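PDB 1WU2: molybdopterin biosynthesis moeA protein, which probably takes part in the final steps of molybdenum cofactor biosynthesis, helping to insert molybdenum into the activated molybdopterin. Local coordinates for residues I331-I336 with N352-V357; S338-Y343 with D381-R386; P9-L14 with Y375-E380. All blocks are in the same frame, centred on the assembly; numbering follows the deposited sequence.

In the fold
From the N terminus, residues 9-14 begin helix 10-20 and meet 375-380 almost at the other end of the chain, so contact 3 closes a loop of some 360 residues and joins the N-terminal region to the C-terminal domain IV. Contact 1 lies wholly within that span: 331-336 pairs with 352-357 after a short excursion that takes in all of strand 343-351. Contact 2 starts at 338-343, between the two halves of contact 1, and ends at 381-386, beyond contact 3, so it crosses both. A backbone hydrogen bond between Ile-336 and Tyr-385 joins contacts 1 and 2, while the Tyr-343 hydroxyl and the Glu-377 carboxylate join contacts 2 and 3.

Contact 1: residues I331-I336 with N352-V357; sequences ILQDDI and NGIARV
Val-357 buries the most surface here, its CG2 methyl resting against the outer end of Ile-336, 3.5 Å from CD1 and about as close to CG1. The CD1 of Leu-332 reaches the same methyl from 4.0 Å, so three branched side chains converge on the inward face of the sheet, where Ile-346 and Ile-348 also press on Val-357. The backbones run as parallel strands of domain IV, Ile-331 beside Ile-354 and Leu-332 beside Ala-355. Ile-331 both gives and takes: its N donates to Gly-353 O at 3.2 Å, and its O accepts from Ala-355 N at 3.0 Å. Its CD1 sits end-on to the Gly-353 carbonyl, 3.5 Å from Gly-353 O, and Ile-331 also packs on Lys-329 of the second subunit. Gln-333 continues the ladder, its N donating to Ala-355 O at 3.0 Å. With CG anti to the backbone N (chi1 -167°) and the chain extended beyond, its side chain runs alongside Arg-356, pointing the same way: the amide end lies along the aliphatic stem, Gln-333 OE1 3.4 Å from Arg-356 CB, with the guanidinium plane turned 54° from the amide. Past the strand end, Asp-334 OD2 takes a weak bond from Val-357 N and a salt bridge from Lys-359. Backbone hydrogen bonds thus set the register, branched aliphatic groups fill the buried face, and polar chains finish the solvent side, with the aspartate charge probably balanced by the lysine.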
loop_
_atom_site.group_PDB
_atom_site.type_symbol
_atom_site.label_atom_id
_atom_site.label_comp_id
_atom_site.label_asym_id
_atom_site.label_seq_id
_atom_site.Cartn_x
_atom_site.Cartn_y
_atom_site.Cartn_z
ATOM N N ILE A 331 -4.545 20.045 -4.587
ATOM C CA ILE A 331 -4.497 21.271 -5.372
ATOM C C ILE A 331 -3.440 21.103 -6.453
ATOM O O ILE A 331 -2.314 20.708 -6.174
ATOM C CB ILE A 331 -4.173 22.485 -4.473
ATOM C CG1 ILE A 331 -5.257 22.654 -3.402
ATOM C CG2 ILE A 331 -4.043 23.765 -5.310
ATOM C CD1 ILE A 331 -4.810 22.251 -2.010
ATOM N N LEU A 332 -3.808 21.427 -7.687
ATOM C CA LEU A 332 -2.953 21.180 -8.839
ATOM C C LEU A 332 -1.913 22.292 -8.993
ATOM O O LEU A 332 -2.260 23.467 -9.015
ATOM C CB LEU A 332 -3.815 21.074 -10.097
ATOM C CG LEU A 332 -3.228 20.400 -11.334
ATOM C CD1 LEU A 332 -2.828 18.964 -11.058
ATOM C CD2 LEU A 332 -4.252 20.467 -12.462
ATOM N N GLN A 333 -0.642 21.910 -9.101
ATOM C CA GLN A 333 0.459 22.870 -9.176
ATOM C C GLN A 333 0.573 23.544 -10.541
ATOM O O GLN A 333 0.907 24.726 -10.620
ATOM C CB GLN A 333 1.794 22.190 -8.843
ATOM C CG GLN A 333 2.941 23.172 -8.600
ATOM C CD GLN A 333 4.234 22.485 -8.196
ATOM O OE1 GLN A 333 4.241 21.632 -7.311
ATOM N NE2 GLN A 333 5.332 22.860 -8.843
ATOM N N ASP A 334 0.315 22.784 -11.604
ATOM C CA ASP A 334 0.534 23.251 -12.974
ATOM C C ASP A 334 -0.696 23.046 -13.850
ATOM O O ASP A 334 -1.581 22.261 -13.520
ATOM C CB ASP A 334 1.723 22.512 -13.601
ATOM C CG ASP A 334 2.893 22.355 -12.640
ATOM O OD1 ASP A 334 3.485 23.382 -12.244
ATOM O OD2 ASP A 334 3.288 21.242 -12.230
ATOM N N ASP A 335 -0.734 23.756 -14.974
ATOM C CA ASP A 335 -1.787 23.578 -15.969
ATOM C C ASP A 335 -1.557 22.262 -16.710
ATOM O O ASP A 335 -0.417 21.923 -17.039
ATOM C CB ASP A 335 -1.789 24.730 -16.985
ATOM C CG ASP A 335 -2.003 26.095 -16.343
ATOM O OD1 ASP A 335 -1.385 27.078 -16.807
ATOM O OD2 ASP A 335 -2.765 26.287 -15.380
ATOM N N ILE A 336 -2.636 21.525 -16.960
ATOM C CA ILE A 336 -2.598 20.336 -17.808
ATOM C C ILE A 336 -3.532 20.541 -18.998
ATOM O O ILE A 336 -4.722 20.247 -18.898
ATOM C CB ILE A 336 -3.028 19.058 -17.036
ATOM C CG1 ILE A 336 -2.340 18.974 -15.676
ATOM C CG2 ILE A 336 -2.693 17.807 -17.861
ATOM C CD1 ILE A 336 -2.946 17.936 -14.753
ATOM N N ASN A 352 2.373 17.082 0.330
ATOM C CA ASN A 352 1.863 18.259 1.043
ATOM C C ASN A 352 0.568 18.811 0.439
ATOM O O ASN A 352 0.432 20.016 0.239
ATOM C CB ASN A 352 2.924 19.370 1.109
ATOM C CG ASN A 352 4.253 18.891 1.669
ATOM O OD1 ASN A 352 5.289 19.524 1.453
ATOM N ND2 ASN A 352 4.233 17.775 2.395
ATOM N N GLY A 353 -0.372 17.916 0.144
ATOM C CA GLY A 353 -1.648 18.291 -0.445
ATOM C C GLY A 353 -1.569 18.940 -1.818
ATOM O O GLY A 353 -2.486 19.659 -2.206
ATOM N N ILE A 354 -0.490 18.689 -2.555
ATOM C CA ILE A 354 -0.262 19.340 -3.847
ATOM C C ILE A 354 0.144 18.311 -4.907
ATOM O O ILE A 354 1.079 17.543 -4.703
ATOM C CB ILE A 354 0.818 20.450 -3.706
ATOM C CG1 ILE A 354 0.240 21.674 -2.985
ATOM C CG2 ILE A 354 1.368 20.876 -5.074
ATOM C CD1 ILE A 354 1.236 22.397 -2.108
ATOM N N ALA A 355 -0.572 18.309 -6.029
ATOM C CA ALA A 355 -0.275 17.445 -7.171
ATOM C C ALA A 355 0.623 18.155 -8.191
ATOM O O ALA A 355 0.163 19.014 -8.941
ATOM C CB ALA A 355 -1.573 16.998 -7.838
ATOM N N ARG A 356 1.902 17.784 -8.209
ATOM C CA ARG A 356 2.875 18.323 -9.157
ATOM C C ARG A 356 2.943 17.420 -10.385
ATOM O O ARG A 356 3.273 16.246 -10.274
ATOM C CB ARG A 356 4.256 18.413 -8.499
ATOM C CG ARG A 356 5.360 18.958 -9.407
ATOM C CD ARG A 356 6.649 19.322 -8.674
ATOM N NE ARG A 356 7.266 18.170 -8.009
ATOM C CZ ARG A 356 7.943 17.194 -8.624
ATOM N NH1 ARG A 356 8.114 17.198 -9.942
ATOM N NH2 ARG A 356 8.460 16.200 -7.908
ATOM N N VAL A 357 2.643 17.974 -11.553
ATOM C CA VAL A 357 2.597 17.190 -12.783
ATOM C C VAL A 357 4.001 16.899 -13.317
ATOM O O VAL A 357 4.795 17.816 -13.537
ATOM C CB VAL A 357 1.771 17.912 -13.874
ATOM C CG1 VAL A 357 1.809 17.148 -15.196
ATOM C CG2 VAL A 357 0.331 18.087 -13.416
#

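Contact 2: residues S338-Y343 with D381-R386; sequences SQLGRY and DSEGYR
Leu-340 lays its CD2 methyl over one face of the peptide group that joins Asp-381 to Ser-382, 3.6 Å from both Asp-381 C and Ser-382 N. A second flat group, the carbonyl of Glu-383, is approached from above its plane as well: Ser-338 N donates to Glu-383 O at 2.9 Å, lying 52° out of that plane, in a bent bond (139° at the hydrogen). The setting is a type II beta turn, Gln-339 to Arg-342, set against an ST turn at Ser-382, just past the small antiparallel ribbon of strands 336-337 and 384-385 in domain IV. Gly-341 takes the positive-phi third position of the beta turn, which is closed by a weak bond from Arg-342 N to Gln-339 O. Leu-340 has CG anti to its carbonyl carbon, beside the backbone N (chi1 -75°); this lets it lie side by side with Glu-383, with Leu-340 CD2 4.0 Å from Glu-383 CG, an aliphatic contact on an open surface. Ser-338 turns its CB toward the Glu-383 carbonyl, and its OG, weakly bonded to Ile-336 O, rests 3.5 Å from Gly-384 CA. A CB on Gly-384 would crowd Ser-338 N and, at this backbone's positive phi, also the Glu-383 carbonyl O. The ST turn itself is made by Ser-382 OG, which accepts from Gly-384 N at 3.2 Å.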
loop_
_atom_site.group_PDB
_atom_site.type_symbol
_atom_site.label_atom_id
_atom_site.label_comp_id
_atom_site.label_asym_id
_atom_site.label_seq_id
_atom_site.Cartn_x
_atom_site.Cartn_y
_atom_site.Cartn_z
ATOM N N SER A 338 -5.266 19.423 -22.388
ATOM C CA SER A 338 -5.720 18.075 -22.716
ATOM C C SER A 338 -6.468 18.025 -24.043
ATOM O O SER A 338 -7.264 18.910 -24.364
ATOM C CB SER A 338 -6.628 17.533 -21.610
ATOM O OG SER A 338 -6.000 17.612 -20.342
ATOM N N GLN A 339 -6.203 16.967 -24.800
ATOM C CA GLN A 339 -6.874 16.720 -26.064
ATOM C C GLN A 339 -8.289 16.226 -25.810
ATOM O O GLN A 339 -8.503 15.332 -24.985
ATOM C CB GLN A 339 -6.098 15.670 -26.862
ATOM C CG GLN A 339 -6.337 15.709 -28.357
ATOM C CD GLN A 339 -5.547 14.644 -29.097
ATOM O OE1 GLN A 339 -4.484 14.221 -28.640
ATOM N NE2 GLN A 339 -6.058 14.218 -30.244
ATOM N N LEU A 340 -9.253 16.821 -26.508
ATOM C CA LEU A 340 -10.623 16.317 -26.510
ATOM C C LEU A 340 -10.649 15.028 -27.319
ATOM O O LEU A 340 -9.952 14.909 -28.327
ATOM C CB LEU A 340 -11.601 17.340 -27.101
ATOM C CG LEU A 340 -11.963 18.536 -26.213
ATOM C CD1 LEU A 340 -12.818 19.542 -26.984
ATOM C CD2 LEU A 340 -12.681 18.093 -24.945
ATOM N N GLY A 341 -11.445 14.067 -26.862
ATOM C CA GLY A 341 -11.479 12.741 -27.453
ATOM C C GLY A 341 -10.442 11.771 -26.902
ATOM O O GLY A 341 -10.449 10.603 -27.290
ATOM N N ARG A 342 -9.563 12.234 -26.009
ATOM C CA ARG A 342 -8.524 11.381 -25.419
ATOM C C ARG A 342 -8.574 11.393 -23.893
ATOM O O ARG A 342 -8.631 12.455 -23.267
ATOM C CB ARG A 342 -7.132 11.802 -25.895
ATOM C CG ARG A 342 -6.959 11.829 -27.416
ATOM C CD ARG A 342 -7.148 10.489 -28.095
ATOM N NE ARG A 342 -6.150 9.516 -27.660
ATOM C CZ ARG A 342 -4.910 9.428 -28.135
ATOM N NH1 ARG A 342 -4.475 10.246 -29.090
ATOM N NH2 ARG A 342 -4.098 8.500 -27.653
ATOM N N TYR A 343 -8.546 10.196 -23.310
ATOM C CA TYR A 343 -8.589 10.005 -21.868
ATOM C C TYR A 343 -7.159 10.025 -21.336
ATOM O O TYR A 343 -6.402 9.083 -21.548
ATOM C CB TYR A 343 -9.270 8.672 -21.549
ATOM C CG TYR A 343 -9.708 8.507 -20.118
ATOM C CD1 TYR A 343 -8.851 7.965 -19.166
ATOM C CD2 TYR A 343 -10.989 8.873 -19.718
ATOM C CE1 TYR A 343 -9.254 7.808 -17.850
ATOM C CE2 TYR A 343 -11.404 8.719 -18.406
ATOM C CZ TYR A 343 -10.532 8.185 -17.477
ATOM O OH TYR A 343 -10.937 8.027 -16.172
ATOM N N ASP A 381 -14.168 14.582 -22.544
ATOM C CA ASP A 381 -14.916 15.833 -22.709
ATOM C C ASP A 381 -14.309 17.037 -21.967
ATOM O O ASP A 381 -14.970 18.066 -21.811
ATOM C CB ASP A 381 -16.380 15.629 -22.287
ATOM C CG ASP A 381 -16.538 15.312 -20.808
ATOM O OD1 ASP A 381 -15.528 15.038 -20.125
ATOM O OD2 ASP A 381 -17.649 15.307 -20.238
ATOM N N SER A 382 -13.059 16.906 -21.524
ATOM C CA SER A 382 -12.369 17.964 -20.793
ATOM C C SER A 382 -11.174 18.476 -21.597
ATOM O O SER A 382 -10.382 17.684 -22.118
ATOM C CB SER A 382 -11.902 17.439 -19.436
ATOM O OG SER A 382 -10.910 18.272 -18.872
ATOM N N GLU A 383 -11.054 19.799 -21.694
ATOM C CA GLU A 383 -9.931 20.436 -22.385
ATOM C C GLU A 383 -8.721 20.626 -21.468
ATOM O O GLU A 383 -7.664 21.049 -21.930
ATOM C CB GLU A 383 -10.343 21.800 -22.947
ATOM C CG GLU A 383 -11.558 21.770 -23.865
ATOM C CD GLU A 383 -12.741 22.544 -23.312
ATOM O OE1 GLU A 383 -12.562 23.722 -22.927
ATOM O OE2 GLU A 383 -13.853 21.973 -23.268
ATOM N N GLY A 384 -8.885 20.342 -20.177
ATOM C CA GLY A 384 -7.791 20.413 -19.222
ATOM C C GLY A 384 -8.129 21.162 -17.946
ATOM O O GLY A 384 -9.190 21.784 -17.838
ATOM N N TYR A 385 -7.214 21.094 -16.981
ATOM C CA TYR A 385 -7.366 21.767 -15.691
ATOM C C TYR A 385 -6.315 22.855 -15.500
ATOM O O TYR A 385 -5.199 22.745 -15.996
ATOM C CB TYR A 385 -7.245 20.756 -14.548
ATOM C CG TYR A 385 -8.167 19.560 -14.658
ATOM C CD1 TYR A 385 -9.492 19.705 -15.071
ATOM C CD2 TYR A 385 -7.715 18.282 -14.344
ATOM C CE1 TYR A 385 -10.339 18.606 -15.170
ATOM C CE2 TYR A 385 -8.554 17.180 -14.438
ATOM C CZ TYR A 385 -9.866 17.348 -14.852
ATOM O OH TYR A 385 -10.702 16.262 -14.949
ATOM N N ARG A 386 -6.684 23.902 -14.768
ATOM C CA ARG A 386 -5.770 24.983 -14.423
ATOM C C ARG A 386 -5.122 24.714 -13.073
ATOM O O ARG A 386 -5.636 23.934 -12.273
ATOM C CB ARG A 386 -6.519 26.315 -14.342
ATOM C CG ARG A 386 -7.355 26.658 -15.565
ATOM C CD ARG A 386 -8.866 26.673 -15.339
ATOM N NE ARG A 386 -9.459 27.981 -15.630
ATOM C CZ ARG A 386 -9.377 29.054 -14.841
ATOM N NH1 ARG A 386 -8.717 29.011 -13.686
ATOM N NH2 ARG A 386 -9.961 30.190 -15.213
#

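Contact 3: residues P9-L14 with Y375-E380; sequences PYREAL and YLEIPE
Glu-377 points its extended side chain from the end of strand 374-378 toward the first turn of helix 10-20, crossing the Tyr-10 and Arg-11 side chains at about a right angle. Its OE1 stands 4.0 Å from Tyr-10 CE2, with ring and carboxylate planes 74° apart, and the two side chains are joined by a water that donates both ways, to Glu-377 OE1 at 2.6 Å and to Tyr-10 OH at 2.7 Å. The same OE1 is hydrogen-bonded to the hydroxyl of Tyr-343. Arg-11 NH2 comes only within 4.1 Å of it, and since the oxygen lies well out of the guanidinium plane the two probably attract by charge alone. That guanidinium is also covered on one face by its neighbour in sequence, Tyr-10 CE2.

Three residues on, past Pro-379, Glu-380 makes the direct bond of the contact: Tyr-10 N donates to OE2 at 3.2 Å (158° at the hydrogen), meeting the oxygen nearly along the C-O bond. A bend at chi2, 100°, swings the carboxylate to the helix start, where OE2 also sits 3.6 Å from Pro-9 CB. Pro-9 occupies the N-cap position and has no side-chain acceptor of its own, so an acid from domain IV serves the N-H beside it, and its charge probably suits this end of the helix. With an alanine in place of Glu-380, Tyr-10 N would probably be left without this acceptor, and the seam without its direct hydrogen bond.

Around this seam, Tyr-10 meets Phe-310 of helix 300-319 edge-to-face and bonds Leu-309 O through its hydroxyl, while Tyr-343 of strand 343-351 packs against Arg-11 and Glu-380, so the first turn of helix 10-20 touches both helix 300-319 and the domain IV sheet.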
loop_
_atom_site.group_PDB
_atom_site.type_symbol
_atom_site.label_atom_id
_atom_site.label_comp_id
_atom_site.label_asym_id
_atom_site.label_seq_id
_atom_site.Cartn_x
_atom_site.Cartn_y
_atom_site.Cartn_z
ATOM N N PRO A 9 -14.209 4.746 -26.437
ATOM C CA PRO A 9 -13.992 5.476 -25.181
ATOM C C PRO A 9 -13.542 4.560 -24.047
ATOM O O PRO A 9 -13.860 3.375 -24.060
ATOM C CB PRO A 9 -15.368 6.079 -24.876
ATOM C CG PRO A 9 -16.046 6.174 -26.188
ATOM C CD PRO A 9 -15.550 5.009 -26.994
ATOM N N TYR A 10 -12.809 5.112 -23.085
ATOM C CA TYR A 10 -12.270 4.331 -21.979
ATOM C C TYR A 10 -13.348 3.625 -21.160
ATOM O O TYR A 10 -13.195 2.453 -20.834
ATOM C CB TYR A 10 -11.428 5.211 -21.050
ATOM C CG TYR A 10 -11.056 4.525 -19.752
ATOM C CD1 TYR A 10 -10.368 3.316 -19.756
ATOM C CD2 TYR A 10 -11.406 5.076 -18.525
ATOM C CE1 TYR A 10 -10.034 2.678 -18.571
ATOM C CE2 TYR A 10 -11.072 4.448 -17.337
ATOM C CZ TYR A 10 -10.387 3.249 -17.367
ATOM O OH TYR A 10 -10.052 2.626 -16.190
ATOM N N ARG A 11 -14.422 4.336 -20.822
ATOM C CA ARG A 11 -15.462 3.782 -19.951
ATOM C C ARG A 11 -16.233 2.647 -20.623
ATOM O O ARG A 11 -16.643 1.703 -19.955
ATOM C CB ARG A 11 -16.423 4.873 -19.467
ATOM C CG ARG A 11 -15.798 5.872 -18.487
ATOM C CD ARG A 11 -15.513 5.307 -17.091
ATOM N NE ARG A 11 -14.643 6.189 -16.308
ATOM C CZ ARG A 11 -14.030 5.853 -15.170
ATOM N NH1 ARG A 11 -14.173 4.639 -14.643
ATOM N NH2 ARG A 11 -13.263 6.745 -14.550
ATOM N N GLU A 12 -16.419 2.737 -21.939
ATOM C CA GLU A 12 -17.023 1.644 -22.703
ATOM C C GLU A 12 -16.076 0.446 -22.783
ATOM O O GLU A 12 -16.519 -0.698 -22.705
ATOM C CB GLU A 12 -17.398 2.092 -24.121
ATOM C CG GLU A 12 -18.117 1.013 -24.931
ATOM C CD GLU A 12 -18.544 1.461 -26.321
ATOM O OE1 GLU A 12 -18.191 2.584 -26.745
ATOM O OE2 GLU A 12 -19.241 0.672 -26.998
ATOM N N ALA A 13 -14.784 0.719 -22.949
ATOM C CA ALA A 13 -13.770 -0.328 -23.063
ATOM C C ALA A 13 -13.584 -1.066 -21.744
ATOM O O ALA A 13 -13.345 -2.269 -21.733
ATOM C CB ALA A 13 -12.438 0.261 -23.509
ATOM N N LEU A 14 -13.688 -0.335 -20.639
ATOM C CA LEU A 14 -13.491 -0.905 -19.316
ATOM C C LEU A 14 -14.673 -1.791 -18.957
ATOM O O LEU A 14 -14.503 -2.809 -18.301
ATOM C CB LEU A 14 -13.315 0.201 -18.267
ATOM C CG LEU A 14 -13.047 -0.265 -16.832
ATOM C CD1 LEU A 14 -11.695 -0.965 -16.736
ATOM C CD2 LEU A 14 -13.132 0.902 -15.852
ATOM N N TYR A 375 -1.527 9.064 -10.113
ATOM C CA TYR A 375 -2.009 9.490 -11.411
ATOM C C TYR A 375 -3.352 10.197 -11.343
ATOM O O TYR A 375 -4.140 9.999 -10.425
ATOM C CB TYR A 375 -2.043 8.321 -12.402
ATOM C CG TYR A 375 -2.980 7.181 -12.068
ATOM C CD1 TYR A 375 -4.271 7.136 -12.595
ATOM C CD2 TYR A 375 -2.563 6.122 -11.270
ATOM C CE1 TYR A 375 -5.126 6.075 -12.319
ATOM C CE2 TYR A 375 -3.411 5.055 -10.986
ATOM C CZ TYR A 375 -4.690 5.037 -11.514
ATOM O OH TYR A 375 -5.532 3.989 -11.235
ATOM N N LEU A 376 -3.572 11.043 -12.337
ATOM C CA LEU A 376 -4.801 11.788 -12.508
ATOM C C LEU A 376 -5.421 11.357 -13.829
ATOM O O LEU A 376 -4.720 11.181 -14.819
ATOM C CB LEU A 376 -4.488 13.287 -12.532
ATOM C CG LEU A 376 -5.558 14.224 -13.091
ATOM C CD1 LEU A 376 -6.769 14.237 -12.187
ATOM C CD2 LEU A 376 -4.989 15.616 -13.251
ATOM N N GLU A 377 -6.736 11.199 -13.845
ATOM C CA GLU A 377 -7.452 10.849 -15.061
ATOM C C GLU A 377 -8.293 12.037 -15.514
ATOM O O GLU A 377 -9.071 12.585 -14.735
ATOM C CB GLU A 377 -8.334 9.632 -14.823
ATOM C CG GLU A 377 -7.550 8.348 -14.595
ATOM C CD GLU A 377 -8.378 7.282 -13.910
ATOM O OE1 GLU A 377 -9.189 6.618 -14.595
ATOM O OE2 GLU A 377 -8.227 7.116 -12.683
ATOM N N ILE A 378 -8.115 12.430 -16.771
ATOM C CA ILE A 378 -8.875 13.513 -17.379
ATOM C C ILE A 378 -9.762 12.912 -18.469
ATOM O O ILE A 378 -9.246 12.417 -19.469
ATOM C CB ILE A 378 -7.920 14.570 -17.974
ATOM C CG1 ILE A 378 -6.916 15.038 -16.913
ATOM C CG2 ILE A 378 -8.713 15.753 -18.534
ATOM C CD1 ILE A 378 -5.805 15.924 -17.445
ATOM N N PRO A 379 -11.084 12.934 -18.282
ATOM C CA PRO A 379 -12.012 12.419 -19.299
ATOM C C PRO A 379 -11.901 13.106 -20.664
ATOM O O PRO A 379 -11.261 14.153 -20.807
ATOM C CB PRO A 379 -13.394 12.680 -18.690
ATOM C CG PRO A 379 -13.162 12.823 -17.232
ATOM C CD PRO A 379 -11.797 13.416 -17.085
ATOM N N GLU A 380 -12.561 12.503 -21.649
ATOM C CA GLU A 380 -12.478 12.918 -23.049
ATOM C C GLU A 380 -13.114 14.278 -23.295
ATOM O O GLU A 380 -12.655 15.033 -24.146
ATOM C CB GLU A 380 -13.173 11.891 -23.940
ATOM C CG GLU A 380 -12.502 10.528 -23.961
ATOM C CD GLU A 380 -13.171 9.496 -23.066
ATOM O OE1 GLU A 380 -13.829 9.871 -22.071
ATOM O OE2 GLU A 380 -13.033 8.288 -23.350
HETATM O O HOH W 1 -10.185 4.281 -14.090
#